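Local coordinates for serine acetyltransferase (Bacteroides vulgatus ATCC 8482, PDB 3F1X), which probably transfers an acetyl group to serine as an acyltransferase of amino-acid biosynthesis, as in other serine acetyltransferases, at residues 216-221 with 251-256. Sequence-based numbering, arbitrary orientation.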
loop_
_atom_site.group_PDB
_atom_site.type_symbol
_atom_site.label_atom_id
_atom_site.label_comp_id
_atom_site.label_asym_id
_atom_site.label_seq_id
_atom_site.Cartn_x
_atom_site.Cartn_y
_atom_site.Cartn_z
ATOM N N THR A 216 -12.468 17.020 -34.181
ATOM C CA THR A 216 -12.261 16.776 -35.606
ATOM C C THR A 216 -11.074 17.511 -36.197
ATOM O O THR A 216 -11.011 17.739 -37.399
ATOM C CB THR A 216 -13.531 17.114 -36.421
ATOM O OG1 THR A 216 -13.849 18.504 -36.276
ATOM C CG2 THR A 216 -14.702 16.267 -35.938
ATOM N N SER A 217 -10.116 17.864 -35.351
ATOM C CA SER A 217 -8.928 18.554 -35.827
ATOM C C SER A 217 -8.066 17.627 -36.686
ATOM O O SER A 217 -8.021 16.420 -36.462
ATOM C CB SER A 217 -8.090 19.049 -34.649
ATOM O OG SER A 217 -8.843 19.890 -33.798
ATOM N N ILE A 218 -7.386 18.204 -37.670
ATOM C CA ILE A 218 -6.492 17.444 -38.531
ATOM C C ILE A 218 -5.154 18.165 -38.502
ATOM O O ILE A 218 -5.052 19.323 -38.906
ATOM C CB ILE A 218 -7.003 17.366 -39.996
ATOM C CG1 ILE A 218 -8.358 16.657 -40.048
ATOM C CG2 ILE A 218 -6.007 16.593 -40.858
ATOM C CD1 ILE A 218 -8.968 16.590 -41.450
ATOM N N ILE A 219 -4.130 17.485 -37.999
ATOM C CA ILE A 219 -2.808 18.077 -37.919
ATOM C C ILE A 219 -1.822 17.304 -38.783
ATOM O O ILE A 219 -1.703 16.081 -38.657
ATOM C CB ILE A 219 -2.299 18.088 -36.477
ATOM C CG1 ILE A 219 -3.260 18.884 -35.596
ATOM C CG2 ILE A 219 -0.932 18.710 -36.424
ATOM C CD1 ILE A 219 -2.869 18.883 -34.134
ATOM N N GLY A 220 -1.124 18.031 -39.654
ATOM C CA GLY A 220 -0.157 17.423 -40.554
ATOM C C GLY A 220 1.125 16.941 -39.902
ATOM O O GLY A 220 1.180 16.710 -38.694
ATOM N N ASN A 221 2.171 16.791 -40.706
ATOM C CA ASN A 221 3.440 16.312 -40.190
ATOM C C ASN A 221 4.364 17.452 -39.797
ATOM O O ASN A 221 4.280 18.553 -40.350
ATOM C CB ASN A 221 4.140 15.433 -41.229
ATOM C CG ASN A 221 3.265 14.293 -41.713
ATOM O OD1 ASN A 221 2.652 13.579 -40.921
ATOM N ND2 ASN A 221 3.212 14.114 -43.024
ATOM N N HIS A 251 -13.531 21.694 -37.029
ATOM C CA HIS A 251 -12.269 21.975 -36.351
ATOM C C HIS A 251 -11.189 22.294 -37.385
ATOM O O HIS A 251 -11.259 21.851 -38.536
ATOM C CB HIS A 251 -11.864 20.788 -35.475
ATOM C CG HIS A 251 -12.659 20.687 -34.207
ATOM N ND1 HIS A 251 -12.515 21.583 -33.168
ATOM C CD2 HIS A 251 -13.637 19.831 -33.832
ATOM C CE1 HIS A 251 -13.370 21.282 -32.207
ATOM N NE2 HIS A 251 -14.064 20.223 -32.585
ATOM N N PRO A 252 -10.166 23.061 -36.984
ATOM C CA PRO A 252 -9.070 23.459 -37.874
ATOM C C PRO A 252 -8.248 22.358 -38.515
ATOM O O PRO A 252 -8.203 21.217 -38.050
ATOM C CB PRO A 252 -8.193 24.344 -36.980
ATOM C CG PRO A 252 -9.145 24.839 -35.924
ATOM C CD PRO A 252 -9.947 23.601 -35.633
ATOM N N ILE A 253 -7.585 22.744 -39.596
ATOM C CA ILE A 253 -6.701 21.871 -40.329
ATOM C C ILE A 253 -5.352 22.575 -40.376
ATOM O O ILE A 253 -5.254 23.702 -40.860
ATOM C CB ILE A 253 -7.159 21.664 -41.781
ATOM C CG1 ILE A 253 -8.545 21.023 -41.821
ATOM C CG2 ILE A 253 -6.138 20.813 -42.515
ATOM C CD1 ILE A 253 -9.067 20.814 -43.227
ATOM N N LEU A 254 -4.321 21.934 -39.844
ATOM C CA LEU A 254 -2.984 22.509 -39.885
ATOM C C LEU A 254 -2.168 21.646 -40.824
ATOM O O LEU A 254 -2.041 20.441 -40.606
ATOM C CB LEU A 254 -2.332 22.510 -38.493
ATOM C CG LEU A 254 -2.614 23.690 -37.559
ATOM C CD1 LEU A 254 -4.100 23.778 -37.284
ATOM C CD2 LEU A 254 -1.819 23.516 -36.255
ATOM N N GLU A 255 -1.621 22.254 -41.872
ATOM C CA GLU A 255 -0.805 21.513 -42.828
ATOM C C GLU A 255 0.595 21.304 -42.243
ATOM O O GLU A 255 0.880 21.747 -41.124
ATOM C CB GLU A 255 -0.727 22.266 -44.161
ATOM C CG GLU A 255 -2.094 22.615 -44.742
ATOM C CD GLU A 255 -2.044 23.079 -46.194
ATOM O OE1 GLU A 255 -1.084 23.778 -46.581
ATOM O OE2 GLU A 255 -2.984 22.758 -46.950
ATOM N N ASP A 256 1.461 20.627 -42.993
ATOM C CA ASP A 256 2.820 20.345 -42.531
ATOM C C ASP A 256 3.658 21.569 -42.169
ATOM O O ASP A 256 3.420 22.675 -42.657
ATOM C CB ASP A 256 3.599 19.542 -43.587
ATOM C CG ASP A 256 2.928 18.220 -43.948
ATOM O OD1 ASP A 256 2.053 17.750 -43.194
ATOM O OD2 ASP A 256 3.292 17.640 -44.995
#
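Thr216 meets the imidazole of His251 at its edge, with CB in the ring plane, and the two side chains cross at about a right angle; which way round the ring sits is uncertain, so only its plane and edge are to be trusted. Ser217 OG approaches obliquely, 3.6 Å from His251 CB, while the hydroxyl itself bonds to the carbonyl of Gly214. At the far end the flat groups are the amide of Asn221 and the carboxylate of Asp256, side by side, pointing the same way, their planes 28° apart. Asp256 CG stands beside its own backbone N (chi1 -58°), which brings OD1 to 2.7 Å from Asn221 N; this hydrogen bond is straight but meets the carboxylate from above its plane. An aspartate suits the place because its short arm accepts an amide hydrogen as a strand carbonyl would. The amide oxygen of Asn221 accepts a hydrogen bond from His201 N, outside the pair.

Between these ends the chains run parallel, joined by a ladder: Ile218 N to Pro252 O at 3.1 Å, Leu254 N to Ile218 O at 2.9 Å, and Gly220 N to Leu254 O at 2.7 Å. Proline has no N-H to give, yet its carbonyl serves here. Gly220, with no side chain, lets its CA lie 3.5 Å from Asp256 OD1, where the chains come close. Ile218 and Ile253 lie side by side on one face, Ile218 CB 4.4 Å from Ile253 CG2; Ile219 and Leu254 point to the other, buried one, where branched apolar chains fill the interior.

Such rows of aliphatic side chains at matching positions of neighbouring coils are characteristic of the left-handed parallel beta-helix of serine acetyltransferases. Strands 218-219 and 253-254 are the middle pair of one wall, flanked by strands 198-199 and 271-272, and Ile219 reaches Leu231 of strand 230-232 across the interior.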